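Local atomic coordinates of 3-deoxy-manno-octulosonate cytidylyltransferase (Escherichia coli, PDB entry 1H7E), a protein that catalyses the transfer of a CMP group from CTP to 3-deoxy-manno-octulosonate, releasing diphosphate and probably activating the sugar for incorporation into lipopolysaccharide. Residues A[5-10]-A[35-40]; A[108-113]-A[213-218]; A[148-153]-A[204-209]. One frame throughout, in Å; residues are numbered along the deposited sequence.

From the N terminus, strand 3-8 runs out and the chain returns through helix 29-38, so contact 1 closes an early loop before the other two begin. The first half of contact 2 lies on helix 104-116. Before its partner strand 212-216 is reached, the chain passes through both halves of contact 3, residues 148-153 and 204-209, so contact 3 lies wholly within the span of contact 2. Contacts 1 and 2 reach the same mixed sheet and touch where Val40 CG1 packs 3.7 Å from Glu108 CG. Contacts 2 and 3 meet through the salt bridge of Arg213 NE with Asp149 OD1 (2.9 Å), which ties strand 212-216 to the chain just before the corner at 151.

Contact 1. Residues A[5-10]-A[35-40]; sequences IVIPAR and ERALQV
Ile5 and Ile7, two residues apart on strand 3-8, send their CD1 methyls against the same small knob, the CB of Ala37. Ile5 CD1 lies 4.1 Å from Ala37 CB, and Ile7 CD1 stands 4.3 Å from the same methyl. The two ends reach Ala37 CB from well-separated directions. A third apolar contact comes from Val40, whose CG2 is 4.1 Å from Ile5 CD1; the two side chains pass each other at a slant. Ile5 arrives there through a stretched side chain: CG1 lies beside the backbone N, and chi2 of 172° carries CD1 straight on toward the helix.

These contacts belong to a beta-alpha-beta crossover. Strand 3-8 leads through helix 29-38 into strand 45-50, which lies next to and parallel with the first, as in the Rossmann-like core of the GT-A nucleotidyltransferases. The helix packs over this pair of strands, and Ala37 also rests on Val46 of the second strand. The short Ala37 side chain lets the helix backbone approach the strand, Ala37 CA lying 7.2 Å from Ile5 CA.

Contact with a polar atom is limited to a van der Waals approach, Ile5 CD1 to Ala37 O at 3.8 Å. That oxygen is already used by the backbone, since Val40 N donates to Ala37 O (3.2 Å). Gln39 N likewise donates to Arg36 O (3.0 Å). Bonds reaching back three residues turn the chain here and bring Val40 round to face Ile5.

Ile7 is further enclosed by Ile30 and Val33 of the same helix, while Val40 packs on Val107 of helix 104-116. Toward the outside, Glu35 forms a salt bridge with Lys27, and Arg36 NH1 binds Ile102 O.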
# COMPACT_ATOMS: atom_id res chain seq x y z
N ILE A 5 -28.05 7.17 -0.86
CA ILE A 5 -27.39 6.57 0.28
C ILE A 5 -28.06 5.24 0.56
O ILE A 5 -29.29 5.17 0.60
CB ILE A 5 -27.49 7.44 1.54
CG1 ILE A 5 -26.58 8.66 1.39
CG2 ILE A 5 -27.15 6.63 2.79
CD1 ILE A 5 -26.75 9.67 2.50
N VAL A 6 -27.27 4.19 0.70
CA VAL A 6 -27.79 2.86 1.00
C VAL A 6 -27.23 2.45 2.35
O VAL A 6 -26.02 2.53 2.60
CB VAL A 6 -27.39 1.81 -0.08
CG1 VAL A 6 -27.90 0.44 0.32
CG2 VAL A 6 -27.96 2.20 -1.42
N ILE A 7 -28.11 2.03 3.25
CA ILE A 7 -27.72 1.62 4.59
C ILE A 7 -28.00 0.13 4.76
O ILE A 7 -29.16 -0.29 4.83
CB ILE A 7 -28.54 2.37 5.67
CG1 ILE A 7 -28.36 3.89 5.52
CG2 ILE A 7 -28.11 1.92 7.08
CD1 ILE A 7 -29.43 4.67 6.26
N PRO A 8 -26.95 -0.71 4.74
CA PRO A 8 -27.10 -2.17 4.91
C PRO A 8 -27.50 -2.39 6.36
O PRO A 8 -26.84 -1.88 7.27
CB PRO A 8 -25.68 -2.70 4.68
CG PRO A 8 -25.05 -1.68 3.82
CD PRO A 8 -25.55 -0.38 4.42
N ALA A 9 -28.57 -3.13 6.60
CA ALA A 9 -29.02 -3.36 7.97
C ALA A 9 -29.51 -4.77 8.18
O ALA A 9 -30.70 -5.04 8.06
CB ALA A 9 -30.12 -2.36 8.33
N ARG A 10 -28.58 -5.68 8.45
CA ARG A 10 -28.96 -7.06 8.72
C ARG A 10 -29.15 -7.31 10.23
O ARG A 10 -28.35 -6.87 11.06
CB ARG A 10 -27.99 -8.05 8.04
CG ARG A 10 -26.50 -7.75 8.16
CD ARG A 10 -25.70 -8.64 7.20
NE ARG A 10 -26.06 -10.06 7.30
CZ ARG A 10 -26.05 -10.92 6.28
NH1 ARG A 10 -25.70 -10.52 5.06
NH2 ARG A 10 -26.42 -12.18 6.47
N GLU A 35 -32.19 8.99 9.97
CA GLU A 35 -32.43 10.41 10.21
C GLU A 35 -31.20 11.27 9.90
O GLU A 35 -31.34 12.35 9.33
CB GLU A 35 -32.92 10.66 11.63
CG GLU A 35 -34.26 10.00 11.92
CD GLU A 35 -34.83 10.39 13.27
OE1 GLU A 35 -34.27 11.30 13.93
OE2 GLU A 35 -35.84 9.80 13.69
N ARG A 36 -30.00 10.80 10.26
CA ARG A 36 -28.79 11.57 9.93
C ARG A 36 -28.52 11.57 8.43
O ARG A 36 -28.12 12.58 7.87
CB ARG A 36 -27.58 11.07 10.71
CG ARG A 36 -27.54 11.66 12.09
CD ARG A 36 -27.06 10.69 13.09
NE ARG A 36 -27.24 11.19 14.44
CZ ARG A 36 -26.35 11.91 15.12
NH1 ARG A 36 -25.17 12.22 14.58
NH2 ARG A 36 -26.62 12.29 16.36
N ALA A 37 -28.80 10.44 7.77
CA ALA A 37 -28.61 10.32 6.32
C ALA A 37 -29.48 11.32 5.57
O ALA A 37 -29.06 11.89 4.55
CB ALA A 37 -28.92 8.89 5.87
N LEU A 38 -30.68 11.58 6.10
CA LEU A 38 -31.60 12.54 5.47
C LEU A 38 -31.07 13.96 5.49
O LEU A 38 -31.48 14.77 4.67
CB LEU A 38 -32.97 12.50 6.14
CG LEU A 38 -33.82 11.31 5.75
CD1 LEU A 38 -35.06 11.26 6.62
CD2 LEU A 38 -34.17 11.42 4.29
N GLN A 39 -30.17 14.25 6.43
CA GLN A 39 -29.59 15.58 6.58
C GLN A 39 -28.43 15.86 5.63
O GLN A 39 -27.89 16.96 5.62
CB GLN A 39 -29.13 15.79 8.02
CG GLN A 39 -30.23 15.62 9.07
CD GLN A 39 -29.70 15.71 10.50
OE1 GLN A 39 -28.72 16.40 10.76
NE2 GLN A 39 -30.35 15.00 11.43
N VAL A 40 -28.05 14.87 4.82
CA VAL A 40 -26.94 15.04 3.89
C VAL A 40 -27.42 15.73 2.63
O VAL A 40 -28.26 15.21 1.90
CB VAL A 40 -26.28 13.68 3.50
CG1 VAL A 40 -25.11 13.90 2.57
CG2 VAL A 40 -25.83 12.93 4.75

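Contact 2. Residues A[108-113]-A[213-218]; sequences ETLLQG and RTFEVA
The ring of Phe215 meets helix 104-116 obliquely, with Gly113 CA and Leu110 CD1 as its partners. Water 1 lies at its edge, in the ring plane and beyond CZ. The same water is in plane at the edge of a second flat group, the guanidinium of Arg213.

Gly113 gives the closest approach, its CA standing 3.6 Å from Phe215 CZ. CE1 and CE2 of the ring are nearly equally far from it, so Gly113 CA sits evenly between the two sides of the ring, set off obliquely from CZ. Lacking a side chain, Gly113 lets the aromatic tip come right up to the helix backbone. With chi1 at -57°, Phe215 CG sits beside its own backbone N, and the ring stands out from the strand toward the helix. Leu110 CD1 comes in near the base of the ring, 4.3 Å from Phe215 CD2, and Thr109 CG2 touches Phe215 CB at 4.2 Å. The hydroxyl of Thr109 is bonded instead to Arg105 O within the helix.

The water closes a polar link alongside this apolar patch. It receives a bond from Arg213 NH1 (2.9 Å) and donates to Gly113 O (3.0 Å), joining strand and helix past the tip of the ring. Salt bridges from Arg213 to Asp149 and Asp117 further anchor the guanidinium.

Segments 108-113 and 213-216 run at 139° to one another, their axes 9.4 Å apart at the nearest. Strand 212-216 is the last of the seven strands of the mixed sheet, parallel to strand 122-129, and bonds on its other side to Gln148 and Ala150; Phe215 and Leu110 both rest on Ala123 of strand 122-129. Leu110 continues inward onto Ile175 and Ala177 of strand 169-179, so helix 104-116 packs over three adjacent strands.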
# COMPACT_ATOMS: atom_id res chain seq x y z
N GLU A 108 -20.98 14.53 3.27
CA GLU A 108 -20.96 15.59 2.27
C GLU A 108 -19.56 15.79 1.70
O GLU A 108 -19.40 16.05 0.50
CB GLU A 108 -21.50 16.90 2.86
CG GLU A 108 -23.01 16.89 3.01
CD GLU A 108 -23.57 18.09 3.78
OE1 GLU A 108 -22.85 19.09 3.98
OE2 GLU A 108 -24.75 18.00 4.19
N THR A 109 -18.54 15.65 2.56
CA THR A 109 -17.13 15.78 2.16
C THR A 109 -16.83 14.69 1.14
O THR A 109 -16.22 14.93 0.11
CB THR A 109 -16.18 15.61 3.38
OG1 THR A 109 -16.26 16.76 4.22
CG2 THR A 109 -14.73 15.42 2.94
N LEU A 110 -17.32 13.49 1.44
CA LEU A 110 -17.12 12.34 0.58
C LEU A 110 -17.80 12.57 -0.77
O LEU A 110 -17.17 12.43 -1.82
CB LEU A 110 -17.69 11.11 1.29
CG LEU A 110 -17.50 9.72 0.73
CD1 LEU A 110 -16.03 9.37 0.74
CD2 LEU A 110 -18.28 8.76 1.61
N LEU A 111 -19.06 13.02 -0.74
CA LEU A 111 -19.83 13.27 -1.97
C LEU A 111 -19.20 14.38 -2.81
O LEU A 111 -19.19 14.29 -4.04
CB LEU A 111 -21.28 13.65 -1.65
CG LEU A 111 -22.43 12.96 -2.37
CD1 LEU A 111 -23.66 13.81 -2.18
CD2 LEU A 111 -22.15 12.78 -3.85
N GLN A 112 -18.71 15.43 -2.15
CA GLN A 112 -18.06 16.54 -2.85
C GLN A 112 -16.79 16.05 -3.56
O GLN A 112 -16.48 16.49 -4.68
CB GLN A 112 -17.73 17.67 -1.87
CG GLN A 112 -17.34 18.99 -2.56
CD GLN A 112 -18.32 19.37 -3.68
OE1 GLN A 112 -19.44 19.81 -3.41
NE2 GLN A 112 -17.90 19.17 -4.93
N GLY A 113 -16.05 15.15 -2.92
CA GLY A 113 -14.85 14.61 -3.52
C GLY A 113 -15.16 13.89 -4.82
O GLY A 113 -14.42 14.05 -5.80
N ARG A 213 -9.72 6.91 -3.31
CA ARG A 213 -9.23 8.13 -2.69
C ARG A 213 -9.78 8.17 -1.27
O ARG A 213 -10.96 7.92 -1.04
CB ARG A 213 -9.62 9.37 -3.48
CG ARG A 213 -9.01 10.65 -2.90
CD ARG A 213 -8.87 11.75 -3.95
NE ARG A 213 -7.99 11.33 -5.04
CZ ARG A 213 -8.17 11.62 -6.33
NH1 ARG A 213 -9.21 12.37 -6.71
NH2 ARG A 213 -7.34 11.12 -7.24
N THR A 214 -8.92 8.50 -0.31
CA THR A 214 -9.29 8.48 1.10
C THR A 214 -9.17 9.85 1.74
O THR A 214 -8.05 10.27 2.05
CB THR A 214 -8.37 7.44 1.87
OG1 THR A 214 -8.37 6.20 1.17
CG2 THR A 214 -8.90 7.15 3.25
N PHE A 215 -10.32 10.50 1.99
CA PHE A 215 -10.42 11.83 2.61
C PHE A 215 -10.35 11.86 4.13
O PHE A 215 -11.07 11.14 4.82
CB PHE A 215 -11.71 12.54 2.19
CG PHE A 215 -11.86 12.68 0.71
CD1 PHE A 215 -11.35 13.79 0.05
CD2 PHE A 215 -12.49 11.69 -0.03
CE1 PHE A 215 -11.45 13.90 -1.32
CE2 PHE A 215 -12.61 11.80 -1.41
CZ PHE A 215 -12.08 12.91 -2.06
N GLU A 216 -9.52 12.76 4.65
CA GLU A 216 -9.35 12.88 6.09
C GLU A 216 -10.39 13.77 6.78
O GLU A 216 -10.65 14.88 6.32
CB GLU A 216 -7.93 13.38 6.40
CG GLU A 216 -7.60 13.30 7.87
CD GLU A 216 -6.21 13.78 8.21
OE1 GLU A 216 -5.31 13.80 7.35
OE2 GLU A 216 -6.02 14.13 9.38
N VAL A 217 -10.98 13.28 7.87
CA VAL A 217 -11.96 14.03 8.67
C VAL A 217 -11.54 13.96 10.14
O VAL A 217 -10.54 13.31 10.46
CB VAL A 217 -13.40 13.48 8.51
CG1 VAL A 217 -13.85 13.62 7.06
CG2 VAL A 217 -13.50 12.04 9.00
N ALA A 218 -12.27 14.63 11.03
CA ALA A 218 -11.96 14.62 12.47
C ALA A 218 -12.32 13.25 13.08
O ALA A 218 -13.07 12.48 12.48
CB ALA A 218 -12.72 15.73 13.17
O HOH W 1 -11.40 13.90 -5.60

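Contact 3. Residues A[148-153]-A[204-209]; sequences QDALYF and RLMNAG
Met206 leaves helix 203-207 with CG beside its backbone N (chi1 -61°), then bends at chi3 (86°), setting SD against Phe153 and turning the terminal CE toward the corner at Leu151. The Phe153 and Met206 side chains cross at about a right angle. The sulfur approaches the ring at its edge: Met206 SD lies 3.6 Å from Phe153 CD1 and 4.8 Å from the ring centroid, 86° off the ring normal. Beyond it, the methyl Met206 CE is lodged among backbone atoms, 3.2 Å from Leu151 O and 3.4 Å from Ala150 O. These are close approaches for a carbon, perhaps eased by the slight positive charge of a methyl next to sulfur. Ala150 CB adds a looser contact with CE.

Ile212 of strand 212-216 also packs on Met206, while the Phe153 ring makes an edge-to-face contact with His172. Leu151 packs on Tyr152 of the second subunit. Gly209, with positive phi, ends the helix in a Schellman motif, and its N bonds to Met206 O (3.0 Å). The contact is an edge-on Met-aromatic pair joining the end of helix 203-207 to strand 150-154, close to the homodimer interface.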
# COMPACT_ATOMS: atom_id res chain seq x y z
N GLN A 148 -3.83 11.84 -1.92
CA GLN A 148 -4.72 11.21 -0.94
C GLN A 148 -5.26 9.86 -1.41
O GLN A 148 -6.20 9.33 -0.84
CB GLN A 148 -5.87 12.14 -0.55
CG GLN A 148 -5.41 13.42 0.08
CD GLN A 148 -6.54 14.11 0.79
OE1 GLN A 148 -7.47 14.63 0.15
NE2 GLN A 148 -6.50 14.08 2.11
N ASP A 149 -4.68 9.32 -2.47
CA ASP A 149 -5.07 8.00 -2.93
C ASP A 149 -4.48 6.98 -1.97
O ASP A 149 -3.34 7.14 -1.52
CB ASP A 149 -4.49 7.72 -4.32
CG ASP A 149 -5.10 8.61 -5.39
OD1 ASP A 149 -6.25 9.08 -5.23
OD2 ASP A 149 -4.42 8.80 -6.42
N ALA A 150 -5.22 5.92 -1.68
CA ALA A 150 -4.72 4.89 -0.78
C ALA A 150 -3.66 4.04 -1.46
O ALA A 150 -3.77 3.71 -2.66
CB ALA A 150 -5.86 4.01 -0.28
N LEU A 151 -2.58 3.75 -0.72
CA LEU A 151 -1.52 2.87 -1.22
C LEU A 151 -1.86 1.44 -0.77
O LEU A 151 -1.75 0.49 -1.53
CB LEU A 151 -0.14 3.28 -0.66
CG LEU A 151 0.39 4.64 -1.13
CD1 LEU A 151 1.77 4.89 -0.51
CD2 LEU A 151 0.45 4.69 -2.65
N TYR A 152 -2.30 1.31 0.47
CA TYR A 152 -2.65 -0.01 1.02
C TYR A 152 -3.45 0.18 2.31
O TYR A 152 -3.39 1.25 2.94
CB TYR A 152 -1.35 -0.82 1.29
CG TYR A 152 -1.55 -2.29 1.69
CD1 TYR A 152 -2.18 -3.18 0.83
CD2 TYR A 152 -1.12 -2.76 2.93
CE1 TYR A 152 -2.40 -4.50 1.20
CE2 TYR A 152 -1.33 -4.10 3.30
CZ TYR A 152 -1.97 -4.96 2.43
OH TYR A 152 -2.21 -6.26 2.77
N PHE A 153 -4.24 -0.84 2.67
CA PHE A 153 -5.05 -0.86 3.91
C PHE A 153 -4.55 -2.13 4.62
O PHE A 153 -4.41 -3.17 3.98
CB PHE A 153 -6.55 -1.10 3.63
CG PHE A 153 -7.24 0.04 2.93
CD1 PHE A 153 -7.21 0.16 1.54
CD2 PHE A 153 -7.95 0.98 3.68
CE1 PHE A 153 -7.86 1.21 0.87
CE2 PHE A 153 -8.62 2.05 3.03
CZ PHE A 153 -8.57 2.16 1.63
N ARG A 204 -9.95 -6.09 -2.59
CA ARG A 204 -10.32 -6.72 -3.87
C ARG A 204 -10.24 -5.66 -4.97
O ARG A 204 -9.80 -5.94 -6.10
CB ARG A 204 -11.73 -7.30 -3.86
CG ARG A 204 -12.04 -8.09 -5.14
CD ARG A 204 -13.38 -8.79 -5.09
NE ARG A 204 -13.55 -9.53 -3.84
CZ ARG A 204 -14.67 -10.14 -3.47
NH1 ARG A 204 -15.73 -10.11 -4.28
NH2 ARG A 204 -14.77 -10.69 -2.27
N LEU A 205 -10.65 -4.44 -4.64
CA LEU A 205 -10.63 -3.33 -5.60
C LEU A 205 -9.19 -2.95 -5.98
O LEU A 205 -8.88 -2.71 -7.16
CB LEU A 205 -11.34 -2.12 -5.01
CG LEU A 205 -12.84 -2.31 -4.76
CD1 LEU A 205 -13.36 -1.12 -3.94
CD2 LEU A 205 -13.60 -2.43 -6.07
N MET A 206 -8.33 -2.87 -4.97
CA MET A 206 -6.94 -2.50 -5.18
C MET A 206 -6.21 -3.53 -6.02
O MET A 206 -5.35 -3.17 -6.83
CB MET A 206 -6.26 -2.28 -3.84
CG MET A 206 -6.91 -1.15 -3.08
SD MET A 206 -5.92 -0.69 -1.70
CE MET A 206 -4.81 0.47 -2.54
N ASN A 207 -6.58 -4.80 -5.87
CA ASN A 207 -5.96 -5.87 -6.66
C ASN A 207 -6.16 -5.63 -8.15
O ASN A 207 -5.28 -5.92 -8.97
CB ASN A 207 -6.57 -7.22 -6.29
CG ASN A 207 -5.84 -8.38 -6.96
OD1 ASN A 207 -4.62 -8.49 -6.87
ND2 ASN A 207 -6.58 -9.21 -7.70
N ALA A 208 -7.34 -5.12 -8.49
CA ALA A 208 -7.73 -4.86 -9.87
C ALA A 208 -7.29 -3.49 -10.39
O ALA A 208 -7.64 -3.10 -11.49
CB ALA A 208 -9.25 -5.02 -10.01
N GLY A 209 -6.56 -2.74 -9.57
CA GLY A 209 -6.08 -1.44 -10.00
C GLY A 209 -7.10 -0.32 -9.94
O GLY A 209 -6.95 0.71 -10.61